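Local coordinates for protein short-chain dehydrogenase/reductase SDR (Paraburkholderia phymatum, PDB 5VA8) that probably catalyses NADP-dependent oxidation or reduction as a member of the short-chain dehydrogenase/reductase family, its substrate not being established here, at residues R142-P154 / S161-A173. Sequence-based numbering, arbitrary orientation.
With TCE (3,3',3''-phosphanetriyltripropanoic acid), chain F; NAP (NADP nicotinamide-adenine-dinucleotide phosphate), chain E.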
loop_
_atom_site.group_PDB
_atom_site.type_symbol
_atom_site.label_atom_id
_atom_site.label_comp_id
_atom_site.label_asym_id
_atom_site.label_seq_id
_atom_site.Cartn_x
_atom_site.Cartn_y
_atom_site.Cartn_z
ATOM N N ARG A 142 14.510 11.898 17.080
ATOM C CA ARG A 142 14.181 10.592 16.521
ATOM C C ARG A 142 13.086 9.971 17.360
ATOM O O ARG A 142 13.244 9.826 18.576
ATOM C CB ARG A 142 15.398 9.659 16.503
ATOM C CG ARG A 142 16.588 10.174 15.711
ATOM C CD ARG A 142 16.325 10.069 14.218
ATOM N NE ARG A 142 17.503 10.367 13.399
ATOM C CZ ARG A 142 17.773 11.557 12.867
ATOM N NH1 ARG A 142 16.961 12.595 13.076
ATOM N NH2 ARG A 142 18.858 11.715 12.111
ATOM N N VAL A 143 11.982 9.610 16.722
ATOM C CA VAL A 143 10.918 8.852 17.370
ATOM C C VAL A 143 10.759 7.554 16.601
ATOM O O VAL A 143 10.621 7.577 15.371
ATOM C CB VAL A 143 9.583 9.616 17.392
ATOM C CG1 VAL A 143 8.493 8.755 18.054
ATOM C CG2 VAL A 143 9.733 10.972 18.108
ATOM N N VAL A 144 10.782 6.430 17.315
ATOM C CA VAL A 144 10.539 5.113 16.734
ATOM C C VAL A 144 9.390 4.495 17.506
ATOM O O VAL A 144 9.499 4.297 18.724
ATOM C CB VAL A 144 11.782 4.209 16.796
ATOM C CG1 VAL A 144 11.440 2.802 16.292
ATOM C CG2 VAL A 144 12.927 4.808 15.976
ATOM N N ASN A 145 8.300 4.180 16.814
ATOM C CA ASN A 145 7.143 3.545 17.441
ATOM C C ASN A 145 7.168 2.051 17.139
ATOM O O ASN A 145 7.126 1.652 15.973
ATOM C CB ASN A 145 5.838 4.156 16.931
ATOM C CG ASN A 145 5.820 5.658 17.063
ATOM O OD1 ASN A 145 5.879 6.178 18.173
ATOM N ND2 ASN A 145 5.749 6.360 15.938
ATOM N N ILE A 146 7.210 1.226 18.183
ATOM C CA ILE A 146 7.101 -0.218 17.989
ATOM C C ILE A 146 5.629 -0.543 17.811
ATOM O O ILE A 146 4.826 -0.319 18.726
ATOM C CB ILE A 146 7.687 -0.988 19.178
ATOM C CG1 ILE A 146 9.183 -0.705 19.322
ATOM C CG2 ILE A 146 7.403 -2.498 19.027
ATOM C CD1 ILE A 146 9.797 -1.376 20.556
ATOM N N THR A 147 5.264 -1.058 16.631
ATOM C CA THR A 147 3.863 -1.360 16.362
ATOM C C THR A 147 3.732 -2.858 16.124
ATOM O O THR A 147 3.993 -3.637 17.049
ATOM C CB THR A 147 3.306 -0.514 15.204
ATOM O OG1 THR A 147 4.016 -0.761 13.981
ATOM C CG2 THR A 147 3.409 0.984 15.558
ATOM N N SER A 148 3.372 -3.273 14.908
ATOM C CA SER A 148 3.071 -4.680 14.649
ATOM C C SER A 148 2.851 -4.873 13.161
ATOM O O SER A 148 2.392 -3.961 12.471
ATOM C CB SER A 148 1.815 -5.130 15.404
ATOM O OG SER A 148 1.532 -6.494 15.112
ATOM N N SER A 149 3.118 -6.097 12.694
ATOM C CA SER A 149 2.684 -6.482 11.358
ATOM C C SER A 149 1.170 -6.367 11.195
ATOM O O SER A 149 0.686 -6.348 10.060
ATOM C CB SER A 149 3.119 -7.921 11.062
ATOM O OG SER A 149 2.328 -8.835 11.817
ATOM N N SER A 150 0.420 -6.307 12.306
ATOM C CA SER A 150 -1.040 -6.208 12.255
ATOM C C SER A 150 -1.532 -4.986 11.483
ATOM O O SER A 150 -2.689 -4.979 11.042
ATOM C CB SER A 150 -1.614 -6.164 13.676
ATOM O OG SER A 150 -1.308 -4.900 14.279
ATOM N N VAL A 151 -0.702 -3.945 11.316
ATOM C CA VAL A 151 -1.136 -2.788 10.542
ATOM C C VAL A 151 -0.999 -3.020 9.039
ATOM O O VAL A 151 -1.626 -2.295 8.257
ATOM C CB VAL A 151 -0.366 -1.518 10.943
ATOM C CG1 VAL A 151 -0.404 -1.313 12.461
ATOM C CG2 VAL A 151 1.049 -1.566 10.459
ATOM N N LYS A 152 -0.227 -4.034 8.620
ATOM C CA LYS A 152 -0.095 -4.390 7.206
ATOM C C LYS A 152 -1.069 -5.490 6.807
ATOM O O LYS A 152 -1.590 -5.490 5.689
ATOM C CB LYS A 152 1.337 -4.853 6.886
ATOM C CG LYS A 152 2.435 -3.824 7.127
ATOM C CD LYS A 152 2.351 -2.667 6.156
ATOM C CE LYS A 152 2.694 -3.101 4.720
ATOM N NZ LYS A 152 2.670 -1.905 3.812
ATOM N N ALA A 153 -1.313 -6.442 7.701
ATOM C CA ALA A 153 -2.255 -7.519 7.456
ATOM C C ALA A 153 -2.861 -7.879 8.800
ATOM O O ALA A 153 -2.122 -8.156 9.757
ATOM C CB ALA A 153 -1.575 -8.730 6.814
ATOM N N PRO A 154 -4.188 -7.873 8.926
ATOM C CA PRO A 154 -4.790 -8.116 10.238
ATOM C C PRO A 154 -4.450 -9.501 10.755
ATOM O O PRO A 154 -4.399 -10.478 10.001
ATOM C CB PRO A 154 -6.294 -7.973 9.969
ATOM C CG PRO A 154 -6.441 -8.290 8.493
ATOM C CD PRO A 154 -5.205 -7.686 7.876
ATOM N N SER A 161 -5.425 -5.020 18.327
ATOM C CA SER A 161 -4.178 -4.500 17.777
ATOM C C SER A 161 -4.378 -4.008 16.348
ATOM O O SER A 161 -3.915 -2.915 15.989
ATOM C CB SER A 161 -3.098 -5.587 17.806
ATOM O OG SER A 161 -1.917 -5.151 17.138
ATOM N N ASN A 162 -5.061 -4.817 15.533
ATOM C CA ASN A 162 -5.384 -4.438 14.161
ATOM C C ASN A 162 -5.958 -3.036 14.123
ATOM O O ASN A 162 -5.595 -2.220 13.270
ATOM C CB ASN A 162 -6.405 -5.416 13.564
ATOM C CG ASN A 162 -5.898 -6.854 13.503
ATOM O OD1 ASN A 162 -4.692 -7.112 13.577
ATOM N ND2 ASN A 162 -6.826 -7.801 13.362
ATOM N N GLY A 163 -6.853 -2.738 15.054
ATOM C CA GLY A 163 -7.424 -1.414 15.155
ATOM C C GLY A 163 -6.513 -0.379 15.791
ATOM O O GLY A 163 -6.185 0.625 15.151
ATOM N N ALA A 164 -6.103 -0.588 17.047
ATOM C CA ALA A 164 -5.419 0.487 17.766
ATOM C C ALA A 164 -4.113 0.874 17.091
ATOM O O ALA A 164 -3.791 2.065 16.982
ATOM C CB ALA A 164 -5.172 0.075 19.219
ATOM N N ARG A 165 -3.340 -0.108 16.627
ATOM C CA ARG A 165 -2.031 0.242 16.094
ATOM C C ARG A 165 -2.139 0.856 14.714
ATOM O O ARG A 165 -1.286 1.671 14.341
ATOM C CB ARG A 165 -1.131 -0.988 16.056
ATOM C CG ARG A 165 -0.969 -1.603 17.448
ATOM C CD ARG A 165 0.122 -2.635 17.372
ATOM N NE ARG A 165 0.194 -3.562 18.497
ATOM C CZ ARG A 165 1.004 -3.444 19.544
ATOM N NH1 ARG A 165 1.784 -2.369 19.699
ATOM N NH2 ARG A 165 1.030 -4.423 20.445
ATOM N N SER A 166 -3.184 0.496 13.963
ATOM C CA SER A 166 -3.452 1.162 12.695
ATOM C C SER A 166 -3.856 2.612 12.917
ATOM O O SER A 166 -3.528 3.489 12.101
ATOM C CB SER A 166 -4.538 0.410 11.930
ATOM O OG SER A 166 -4.065 -0.867 11.518
ATOM N N GLY A 167 -4.594 2.869 14.002
ATOM C CA GLY A 167 -4.923 4.241 14.361
ATOM C C GLY A 167 -3.687 5.068 14.624
ATOM O O GLY A 167 -3.560 6.195 14.132
ATOM N N LEU A 168 -2.768 4.538 15.431
ATOM C CA LEU A 168 -1.509 5.249 15.652
ATOM C C LEU A 168 -0.830 5.547 14.328
ATOM O O LEU A 168 -0.381 6.673 14.081
ATOM C CB LEU A 168 -0.580 4.420 16.539
ATOM C CG LEU A 168 0.808 5.040 16.732
ATOM C CD1 LEU A 168 0.674 6.390 17.431
ATOM C CD2 LEU A 168 1.715 4.104 17.544
ATOM N N THR A 169 -0.725 4.525 13.474
ATOM C CA THR A 169 0.048 4.648 12.244
ATOM C C THR A 169 -0.515 5.727 11.330
ATOM O O THR A 169 0.244 6.492 10.714
ATOM C CB THR A 169 0.075 3.298 11.533
ATOM O OG1 THR A 169 0.637 2.326 12.421
ATOM C CG2 THR A 169 0.933 3.373 10.272
ATOM N N GLY A 170 -1.848 5.797 11.221
ATOM C CA GLY A 170 -2.459 6.828 10.398
ATOM C C GLY A 170 -2.185 8.226 10.916
ATOM O O GLY A 170 -1.990 9.163 10.130
ATOM N N PHE A 171 -2.173 8.389 12.243
ATOM C CA PHE A 171 -1.834 9.692 12.809
ATOM C C PHE A 171 -0.356 10.013 12.615
ATOM O O PHE A 171 -0.003 11.152 12.267
ATOM C CB PHE A 171 -2.188 9.743 14.300
ATOM C CG PHE A 171 -1.592 10.940 14.998
ATOM C CD1 PHE A 171 -2.132 12.198 14.811
ATOM C CD2 PHE A 171 -0.465 10.794 15.796
ATOM C CE1 PHE A 171 -1.560 13.318 15.425
ATOM C CE2 PHE A 171 0.110 11.900 16.418
ATOM C CZ PHE A 171 -0.449 13.152 16.241
ATOM N N ILE A 172 0.523 9.036 12.864
ATOM C CA ILE A 172 1.964 9.277 12.750
ATOM C C ILE A 172 2.309 9.790 11.360
ATOM O O ILE A 172 3.223 10.610 11.194
ATOM C CB ILE A 172 2.746 7.989 13.083
ATOM C CG1 ILE A 172 2.638 7.666 14.578
ATOM C CG2 ILE A 172 4.209 8.087 12.625
ATOM C CD1 ILE A 172 3.209 8.764 15.489
ATOM N N ALA A 173 1.604 9.297 10.334
ATOM C CA ALA A 173 1.903 9.726 8.967
ATOM C C ALA A 173 1.855 11.242 8.845
ATOM O O ALA A 173 2.693 11.845 8.159
ATOM C CB ALA A 173 0.918 9.084 7.982
HETATM O O16 TCE F . -0.359 -6.739 19.365
HETATM C C14 TCE F . 0.215 -7.312 18.399
HETATM O O15 TCE F . -0.071 -7.005 17.218
HETATM C C5 TCE F . 1.244 -8.408 18.675
HETATM C C2 TCE F . 1.516 -9.151 17.371
HETATM P P TCE F . 2.968 -10.283 17.611
HETATM C C3 TCE F . 2.883 -11.165 19.225
HETATM C C6 TCE F . 1.663 -12.060 19.056
HETATM C C8 TCE F . 1.419 -12.749 20.383
HETATM O O10 TCE F . 1.302 -13.996 20.388
HETATM O O9 TCE F . 1.350 -12.076 21.448
HETATM C C1 TCE F . 3.055 -11.451 16.189
HETATM C C4 TCE F . 3.218 -10.617 14.923
HETATM C C11 TCE F . 3.206 -11.576 13.747
HETATM O O12 TCE F . 3.398 -11.163 12.572
HETATM O O13 TCE F . 3.004 -12.798 13.975
HETATM P PA NAP E . 7.738 -8.661 26.317
HETATM O O1A NAP E . 8.912 -9.511 26.041
HETATM O O2A NAP E . 6.680 -9.261 27.218
HETATM O O5B NAP E . 8.299 -7.296 26.944
HETATM C C5B NAP E . 7.368 -6.270 27.315
HETATM C C4B NAP E . 8.122 -5.265 28.141
HETATM O O4B NAP E . 7.299 -4.091 28.303
HETATM C C3B NAP E . 8.469 -5.717 29.559
HETATM O O3B NAP E . 9.665 -5.076 29.980
HETATM C C2B NAP E . 7.271 -5.204 30.353
HETATM O O2B NAP E . 7.615 -5.153 31.756
HETATM C C1B NAP E . 7.073 -3.846 29.677
HETATM N N9A NAP E . 5.728 -3.294 29.799
HETATM C C8A NAP E . 4.564 -3.863 29.353
HETATM N N7A NAP E . 3.506 -3.100 29.495
HETATM C C5A NAP E . 4.008 -1.950 30.087
HETATM C C6A NAP E . 3.392 -0.757 30.515
HETATM N N6A NAP E . 2.081 -0.515 30.401
HETATM N N1A NAP E . 4.174 0.188 31.080
HETATM C C2A NAP E . 5.488 -0.050 31.191
HETATM N N3A NAP E . 6.179 -1.134 30.825
HETATM C C4A NAP E . 5.376 -2.055 30.281
HETATM O O3 NAP E . 7.012 -8.230 24.959
HETATM P PN NAP E . 7.551 -7.949 23.477
HETATM O O1N NAP E . 8.839 -7.232 23.546
HETATM O O2N NAP E . 7.471 -9.217 22.723
HETATM O O5D NAP E . 6.397 -6.976 22.957
HETATM C C5D NAP E . 6.564 -5.543 22.958
HETATM C C4D NAP E . 5.422 -4.984 22.146
HETATM O O4D NAP E . 5.553 -5.443 20.780
HETATM C C3D NAP E . 4.019 -5.407 22.597
HETATM O O3D NAP E . 3.082 -4.351 22.385
HETATM C C2D NAP E . 3.710 -6.572 21.662
HETATM O O2D NAP E . 2.322 -6.830 21.479
HETATM C C1D NAP E . 4.349 -6.032 20.386
HETATM N N1N NAP E . 4.651 -7.074 19.373
HETATM C C2N NAP E . 5.326 -8.181 19.724
HETATM C C3N NAP E . 5.656 -9.116 18.766
HETATM C C7N NAP E . 6.417 -10.381 19.025
HETATM O O7N NAP E . 6.285 -11.335 18.235
HETATM N N7N NAP E . 7.099 -10.483 20.163
HETATM C C4N NAP E . 5.342 -8.839 17.437
HETATM C C5N NAP E . 4.634 -7.693 17.115
HETATM C C6N NAP E . 4.280 -6.824 18.103
HETATM P P2B NAP E . 6.478 -5.067 32.896
HETATM O O1X NAP E . 5.869 -3.709 32.786
HETATM O O2X NAP E . 5.467 -6.184 32.630
HETATM O O3X NAP E . 7.259 -5.298 34.205
HETATM O O HOH W 1 4.284 -1.385 21.158
HETATM O O HOH W 2 3.122 0.999 12.060
HETATM O O HOH W 3 -3.729 -0.612 8.869
#
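S150 and S161 join the two segments through their hydroxyls: S150 OG donates to S161 OG at 2.9 Å, the one direct hydrogen bond across the contact. With chi1 at 174° the S161 hydroxyl swings away from its own N, to where S150 OG, R165 NE and TCE O15 meet it. R165 NE, one helical turn on, donates to S161 OG at 3.0 Å and within the guanidinium plane. The S161 proton goes to TCE O15, 2.6 Å from S161 OG, and S148 OG donates to the same oxygen at 2.7 Å. The OG of S148 in turn takes the backbone N-H of S150, forming an ST turn.

At the guanidinium edge, R165 NH2 serves both ligands, reaching NAP O3D at 2.8 Å (N-H...O angle 165°) and TCE O16 at 2.9 Å. T147 O sits above one face, offset toward the rim, buried and without a hydrogen-bond partner in the model. A water links NH1 to I146 O; another bridges the hydroxyls of T147 and T169, while T169 OG1 donates to R165 O.

Strand 142-146 and helix 161-173 run nearly antiparallel (161°), and there the I172 CD1 methyl packs 3.5 Å from N145 ND2, an amide bonded to N188 and N95. Past the strand end T147 CG2 meets L168 CD2, and V151 of the 3-10 turn rests CG1 3.6 Å from R165 C.

This is the strand-to-helix half of a Rossmann beta-alpha-beta unit. By sequence, S161 and R165 appear to occupy the Tyr and Lys positions of the classical YxxxK motif. Two serine hydroxyls and one arginine grip a TCE carboxylate while that arginine holds the nicotinamide ribose of NADP, consistent with a pocket able to hold an anion beside the cofactor.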